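PDB 3BHQ: transcriptional regulator, which probably binds regulatory DNA and controls transcription as a member of the TetR family, pairing a helix-turn-helix head with an all-helical C-terminal domain. Local coordinates for residues Asp14-Ile18 against Thr48-Phe53; Val64-Ala68 against Ala128-Gly133; Ile74-Val78 against Arg98-Val102. All coordinates share one frame; numbering follows the deposited sequence. Where two conformers were deposited one is given.

Interaction 1 of 3, residues Asp14-Ile18 against Thr48-Phe53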
# COMPACT_ATOMS: atom_id res chain seq x y z
N ASP A 14 -4.63 3.34 31.58
CA ASP A 14 -4.98 3.69 30.19
C ASP A 14 -4.09 2.99 29.14
O ASP A 14 -4.58 2.51 28.14
CB ASP A 14 -5.03 5.20 29.96
CG ASP A 14 -6.24 5.87 30.62
OD1 ASP A 14 -7.14 5.21 31.19
OD2 ASP A 14 -6.29 7.11 30.56
N ARG A 15 -2.80 2.93 29.41
CA ARG A 15 -1.87 2.17 28.57
C ARG A 15 -2.26 0.69 28.52
O ARG A 15 -2.25 0.09 27.43
CB ARG A 15 -0.43 2.31 29.09
CG ARG A 15 0.62 1.49 28.29
CD ARG A 15 2.06 1.77 28.72
NE ARG A 15 2.28 1.65 30.16
CZ ARG A 15 2.33 0.50 30.84
NH1 ARG A 15 2.21 -0.70 30.25
NH2 ARG A 15 2.53 0.56 32.16
N GLU A 16 -2.59 0.11 29.68
CA GLU A 16 -3.02 -1.30 29.74
C GLU A 16 -4.30 -1.55 28.94
O GLU A 16 -4.43 -2.57 28.26
CB GLU A 16 -3.17 -1.77 31.19
CG GLU A 16 -1.83 -1.88 31.92
CD GLU A 16 -1.92 -2.07 33.42
OE1 GLU A 16 -3.02 -2.00 34.01
OE2 GLU A 16 -0.85 -2.28 34.02
N ILE A 17 -5.25 -0.62 29.04
CA ILE A 17 -6.49 -0.71 28.30
C ILE A 17 -6.22 -0.65 26.77
O ILE A 17 -6.78 -1.44 26.02
CB ILE A 17 -7.50 0.39 28.74
CG1 ILE A 17 -7.93 0.15 30.18
CG2 ILE A 17 -8.71 0.41 27.81
CD1 ILE A 17 -8.62 1.38 30.83
N ILE A 18 -5.40 0.31 26.34
CA ILE A 18 -5.06 0.44 24.91
C ILE A 18 -4.32 -0.81 24.40
O ILE A 18 -4.60 -1.32 23.32
CB ILE A 18 -4.28 1.74 24.62
CG1 ILE A 18 -5.18 2.96 24.84
CG2 ILE A 18 -3.75 1.74 23.18
CD1 ILE A 18 -4.44 4.27 25.00
N THR A 48 -14.42 2.25 34.33
CA THR A 48 -13.19 2.96 33.93
C THR A 48 -13.02 3.03 32.42
O THR A 48 -12.71 4.10 31.88
CB THR A 48 -11.96 2.31 34.56
OG1 THR A 48 -12.06 2.43 35.97
CG2 THR A 48 -10.66 2.93 34.00
N VAL A 49 -13.24 1.93 31.70
CA VAL A 49 -13.09 1.93 30.24
C VAL A 49 -14.08 2.93 29.57
O VAL A 49 -13.68 3.75 28.75
CB VAL A 49 -13.16 0.49 29.65
CG1 VAL A 49 -12.96 0.52 28.14
CG2 VAL A 49 -12.10 -0.39 30.31
N TYR A 50 -15.35 2.94 30.01
CA TYR A 50 -16.33 3.91 29.49
C TYR A 50 -16.00 5.36 29.86
O TYR A 50 -16.13 6.25 29.01
CB TYR A 50 -17.77 3.53 29.89
CG TYR A 50 -18.37 2.45 29.00
CD1 TYR A 50 -18.87 2.74 27.74
CD2 TYR A 50 -18.44 1.13 29.45
CE1 TYR A 50 -19.43 1.74 26.93
CE2 TYR A 50 -18.97 0.11 28.64
CZ TYR A 50 -19.48 0.43 27.40
OH TYR A 50 -20.05 -0.58 26.65
N LYS A 51 -15.57 5.58 31.09
CA LYS A 51 -15.24 6.93 31.56
C LYS A 51 -14.08 7.53 30.76
O LYS A 51 -14.08 8.73 30.42
CB LYS A 51 -14.95 6.94 33.07
CG LYS A 51 -16.21 6.79 33.92
CD LYS A 51 -15.94 6.28 35.35
CE LYS A 51 -15.17 7.25 36.22
NZ LYS A 51 -15.08 6.74 37.62
N HIS A 52 -13.08 6.69 30.47
CA HIS A 52 -11.84 7.16 29.83
C HIS A 52 -11.83 7.08 28.32
O HIS A 52 -11.08 7.84 27.68
CB HIS A 52 -10.64 6.39 30.40
CG HIS A 52 -10.38 6.68 31.83
ND1 HIS A 52 -9.18 6.35 32.45
CD2 HIS A 52 -11.11 7.34 32.77
CE1 HIS A 52 -9.22 6.75 33.71
NE2 HIS A 52 -10.38 7.35 33.94
N PHE A 53 -12.64 6.21 27.72
CA PHE A 53 -12.64 6.01 26.29
C PHE A 53 -13.98 6.11 25.58
O PHE A 53 -14.00 5.99 24.35
CB PHE A 53 -11.93 4.70 25.94
CG PHE A 53 -10.48 4.70 26.34
CD1 PHE A 53 -9.56 5.40 25.58
CD2 PHE A 53 -10.04 4.08 27.49
CE1 PHE A 53 -8.20 5.45 25.94
CE2 PHE A 53 -8.68 4.13 27.88
CZ PHE A 53 -7.77 4.81 27.09
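Asp14 and His52 make the one hydrogen bond of this contact, a His-carboxylate pair. The ND1 proton of His52 is given to OD1 of Asp14 over 2.7 Å and almost straight, at 175°. The acceptor lies in the imidazole plane at the ring's edge, and OD1 offers its syn lone pair, on the side of the other oxygen. Carboxylate and ring stand nearly perpendicular, 89° apart, while a face of the imidazole rests on CG2 of Thr48, one turn earlier in its own helix. A negative partner at ND1 would be expected to favour a proton there.

The rest is apolar. The Phe53 ring reaches helix 9-28 with its far end: CE2 comes to 3.7 Å from CG2 of Ile17, and CZ to 3.9 Å from CG1 of Ile18. Ile17 divides its branches between two neighbours. CG2 goes to Phe53, whereas the extended CG1 arm carries CD1 on to Val49, 3.9 Å from its CG2.

Outside the pair, Phe53 also packs on Leu59 and Glu62 of helix 56-83, and Val49 on Met35 and Ala39 of helix 35-42. With the short axes 11.2 Å apart and crossing at -97°, helix 9-28 passes helix 46-53 almost at right angles. This is the three-helix head of TetR regulators, in which helix 46-53, ending the predicted helix-turn-helix, is probably the recognition helix.

Interaction 2 of 3, residues Val64-Ala68 against Ala128-Gly133; sequences VLSTA and AWYEKG. With EDO (1,2-ethanediol), chain I.
With chi1 at 178°, the indole of Trp129 leaves its helix opposite the backbone N, which lays its far ring against Ala68; Val64 turns CG1 the same way (chi1 171°) to meet the backbone and CB of Trp129. The two helices, 56-83 and 123-150, belong to the all-helical C-terminal body of the TetR fold. Here they run roughly parallel, their short axes 9.1 Å apart at 27°.

Small residues permit the close approach: the CA atoms of Ala68 and Gly133 are 4.4 Å apart. CZ3 of the indole lies obliquely against Ala68, 3.6 Å from its CA, and Gly133 CA sits over a face of the same ring, toward its rim. The helix widens to a pi-type turn at 130-133, where CB of Ala68 lies 3.5 Å from O of Lys132. At the rim, CD2 of Leu65 touches CB of Ala128 at 3.9 Å and the aliphatic CG of Lys132, whose bent chain leads its amine away.

Trp129 also meets Phe180 of the second subunit, so one indole joins intrachain packing to the dimer interface. Asn72 ND2 bonds to the carbonyls of both Ala68 and Gly133. On Thr67, OG1 is hydrogen-bonded to O1 of a 1,2-ethanediol, probably from the crystallisation liquor, at 2.7 Å.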
# COMPACT_ATOMS: atom_id res chain seq x y z
N VAL A 64 -5.03 3.30 17.29
CA VAL A 64 -4.30 3.75 16.06
C VAL A 64 -3.25 4.78 16.43
O VAL A 64 -2.08 4.68 16.05
CB VAL A 64 -5.24 4.25 14.95
CG1 VAL A 64 -4.43 4.91 13.79
CG2 VAL A 64 -6.16 3.11 14.45
N LEU A 65 -3.64 5.78 17.22
CA LEU A 65 -2.67 6.80 17.63
C LEU A 65 -1.52 6.26 18.46
O LEU A 65 -0.39 6.70 18.29
CB LEU A 65 -3.36 7.96 18.36
CG LEU A 65 -4.34 8.77 17.55
CD1 LEU A 65 -5.08 9.75 18.50
CD2 LEU A 65 -3.64 9.54 16.43
N SER A 66 -1.79 5.32 19.38
CA SER A 66 -0.73 4.72 20.21
C SER A 66 0.27 3.96 19.35
O SER A 66 1.47 4.09 19.54
CB SER A 66 -1.33 3.76 21.25
OG SER A 66 -0.32 3.21 22.09
N THR A 67 -0.24 3.18 18.40
CA THR A 67 0.63 2.41 17.50
C THR A 67 1.47 3.38 16.63
O THR A 67 2.69 3.18 16.49
CB THR A 67 -0.18 1.42 16.68
OG1 THR A 67 -0.67 0.40 17.55
CG2 THR A 67 0.74 0.76 15.64
N ALA A 68 0.85 4.45 16.14
CA ALA A 68 1.57 5.45 15.33
C ALA A 68 2.69 6.06 16.13
O ALA A 68 3.80 6.24 15.64
CB ALA A 68 0.62 6.53 14.84
N ALA A 128 -5.97 9.28 10.77
CA ALA A 128 -5.02 9.32 11.89
C ALA A 128 -3.74 8.56 11.56
O ALA A 128 -2.66 9.07 11.83
CB ALA A 128 -5.63 8.77 13.17
N TRP A 129 -3.88 7.35 11.01
CA TRP A 129 -2.68 6.58 10.63
C TRP A 129 -1.85 7.37 9.61
O TRP A 129 -0.60 7.47 9.71
CB TRP A 129 -3.02 5.17 10.11
CG TRP A 129 -1.74 4.53 9.72
CD1 TRP A 129 -1.27 4.37 8.45
CD2 TRP A 129 -0.70 4.08 10.60
NE1 TRP A 129 -0.00 3.84 8.49
CE2 TRP A 129 0.37 3.63 9.78
CE3 TRP A 129 -0.58 3.97 11.99
CZ2 TRP A 129 1.55 3.09 10.32
CZ3 TRP A 129 0.60 3.43 12.52
CH2 TRP A 129 1.65 3.01 11.68
N TYR A 130 -2.53 7.90 8.61
CA TYR A 130 -1.81 8.62 7.54
C TYR A 130 -1.06 9.84 8.08
O TYR A 130 0.13 10.00 7.76
CB TYR A 130 -2.75 9.02 6.39
CG TYR A 130 -1.99 9.55 5.20
CD1 TYR A 130 -1.19 8.72 4.45
CD2 TYR A 130 -2.02 10.88 4.88
CE1 TYR A 130 -0.46 9.20 3.39
CE2 TYR A 130 -1.29 11.37 3.80
CZ TYR A 130 -0.50 10.52 3.07
OH TYR A 130 0.26 10.95 2.00
N GLU A 131 -1.71 10.65 8.94
CA GLU A 131 -1.07 11.86 9.50
C GLU A 131 0.01 11.54 10.53
O GLU A 131 1.12 12.03 10.46
CB GLU A 131 -2.11 12.76 10.20
CG GLU A 131 -1.56 14.11 10.74
CD GLU A 131 -2.50 14.85 11.70
OE1 GLU A 131 -3.71 14.55 11.75
OE2 GLU A 131 -2.00 15.72 12.42
N LYS A 132 -0.38 10.75 11.53
CA LYS A 132 0.48 10.48 12.68
C LYS A 132 1.43 9.32 12.59
O LYS A 132 2.37 9.23 13.40
CB LYS A 132 -0.40 10.34 13.93
CG LYS A 132 -1.38 11.52 14.18
CD LYS A 132 -0.73 12.86 14.37
CE LYS A 132 0.17 12.95 15.59
NZ LYS A 132 0.60 14.37 15.83
N GLY A 133 1.17 8.43 11.64
CA GLY A 133 2.00 7.29 11.35
C GLY A 133 2.85 7.52 10.13
O GLY A 133 4.02 7.82 10.26
C1 EDO I . 1.01 -2.85 16.69
O1 EDO I . 0.68 -1.93 17.72
C2 EDO I . 0.10 -4.04 16.88
O2 EDO I . 0.45 -4.67 18.11

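Interaction 3 of 3, residues Ile74-Val78 against Arg98-Val102; sequences IIESV and RLIAV
Ile75 and Leu99 meet methyl to methyl at the tight, buried side of an antiparallel helix pair in the C-terminal body of this TetR-type fold. Helix 56-83 and helix 88-103 run at 168° to each other here, with the short axes 10.8 Å apart. The CD1 of Ile75 and the CD2 of Leu99 are only 3.4 Å apart, closer than usual van der Waals contact, and the two side chains cross at about a right angle. Ile75 gets there by a folded chain: with chi2 at -47°, CD1 is swung round instead of lying extended. CG1 of Val102 and CG2 of Val78 adjoin this pair at longer range. Leu99 also packs on Phe167 and Leu170 of helix 159-181, joining the pair to the rest of the helical body.

Ile74 and Arg98 form the looser, more exposed side. The arginine, described here in one of its two conformers, is bent at both chi2 and chi3, which curls its chain along the edge of the interface: CB and NE each lie 4.0 Å from CG1 of Val78, and NH1 ends 3.7 Å from CG2 of Ile74. The guanidinium meets both apolar partners obliquely, and with a second conformer its position is not unique. No hydrogen bond crosses between the segments. Beside the arginine, the contact is completed by two branch methyls, CG2 of Ile74 and CG2 of Val102, 3.7 Å apart.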
# COMPACT_ATOMS: atom_id res chain seq x y z
N ILE A 74 10.44 4.50 17.41
CA ILE A 74 11.46 3.59 16.89
C ILE A 74 12.15 4.19 15.67
O ILE A 74 13.39 4.18 15.60
CB ILE A 74 10.92 2.15 16.56
CG1 ILE A 74 10.34 1.49 17.80
CG2 ILE A 74 12.07 1.28 16.01
CD1 ILE A 74 9.66 0.15 17.56
N ILE A 75 11.38 4.74 14.74
CA ILE A 75 11.94 5.38 13.53
C ILE A 75 12.86 6.55 13.92
O ILE A 75 13.95 6.70 13.34
CB ILE A 75 10.85 5.84 12.51
CG1 ILE A 75 9.97 4.66 12.03
CG2 ILE A 75 11.49 6.54 11.32
CD1 ILE A 75 10.68 3.43 11.61
N GLU A 76 12.45 7.36 14.89
CA GLU A 76 13.32 8.46 15.37
C GLU A 76 14.68 7.97 15.90
O GLU A 76 15.71 8.61 15.64
CB GLU A 76 12.64 9.32 16.44
CG GLU A 76 11.56 10.25 15.89
CD GLU A 76 10.93 11.17 16.94
OE1 GLU A 76 11.11 10.94 18.16
OE2 GLU A 76 10.26 12.14 16.52
N SER A 77 14.69 6.85 16.62
CA SER A 77 15.94 6.30 17.16
C SER A 77 16.87 5.84 16.03
O SER A 77 18.06 6.11 16.07
CB SER A 77 15.70 5.15 18.13
OG SER A 77 15.05 4.06 17.51
N VAL A 78 16.32 5.18 15.02
CA VAL A 78 17.12 4.68 13.88
C VAL A 78 17.60 5.78 12.92
O VAL A 78 18.72 5.71 12.41
CB VAL A 78 16.41 3.48 13.15
CG1 VAL A 78 16.13 2.36 14.16
CG2 VAL A 78 15.14 3.89 12.46
N ARG A 98 16.46 -1.98 9.46
CA ARG A 98 15.60 -1.74 10.63
C ARG A 98 14.19 -1.33 10.22
O ARG A 98 13.21 -1.79 10.82
CB ARG A 98 16.19 -0.68 11.58
CG ARG A 98 17.48 -1.08 12.26
CD ARG A 98 17.31 -2.14 13.37
NE ARG A 98 16.55 -1.64 14.52
CZ ARG A 98 15.27 -1.89 14.84
NH1 ARG A 98 14.76 -1.33 15.93
NH2 ARG A 98 14.49 -2.70 14.11
N LEU A 99 14.07 -0.48 9.19
CA LEU A 99 12.75 -0.02 8.68
C LEU A 99 11.93 -1.20 8.21
O LEU A 99 10.73 -1.28 8.51
CB LEU A 99 12.88 0.99 7.53
CG LEU A 99 13.46 2.37 7.81
CD1 LEU A 99 13.58 3.14 6.48
CD2 LEU A 99 12.60 3.15 8.84
N ILE A 100 12.55 -2.09 7.44
CA ILE A 100 11.86 -3.31 6.96
C ILE A 100 11.37 -4.13 8.13
O ILE A 100 10.23 -4.53 8.18
CB ILE A 100 12.78 -4.24 6.11
CG1 ILE A 100 13.01 -3.61 4.75
CG2 ILE A 100 12.16 -5.66 5.94
CD1 ILE A 100 13.97 -4.38 3.88
N ALA A 101 12.24 -4.38 9.10
CA ALA A 101 11.86 -5.22 10.27
C ALA A 101 10.71 -4.62 11.09
O ALA A 101 9.79 -5.33 11.49
CB ALA A 101 13.07 -5.47 11.16
N VAL A 102 10.75 -3.31 11.32
CA VAL A 102 9.72 -2.61 12.07
C VAL A 102 8.38 -2.55 11.32
O VAL A 102 7.32 -2.87 11.87
CB VAL A 102 10.20 -1.16 12.43
CG1 VAL A 102 9.08 -0.31 13.01
CG2 VAL A 102 11.38 -1.24 13.39

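Helix 56-83 connects the three contacts. It follows helix 46-53 directly in the chain, and interactions 2 and 3 use successive parts of it, their centres 15 Å apart and their nearest atoms about 7 Å apart. Interaction 1 lies in the presumed DNA-binding head, 23 Å from the chain centre, against 8 and 9 Å for the other two. Its centre is 18 Å from that of interaction 2, yet they touch: Ile18 CG2 packs on Ser66 CB at 3.7 Å. Interaction 3 is remote from the head, its centre 28 Å from that of interaction 1 and their nearest atoms about 14 Å apart. A continuous helix through head and body is consistent with the TetR scheme, in which changes in the body are relayed to the head.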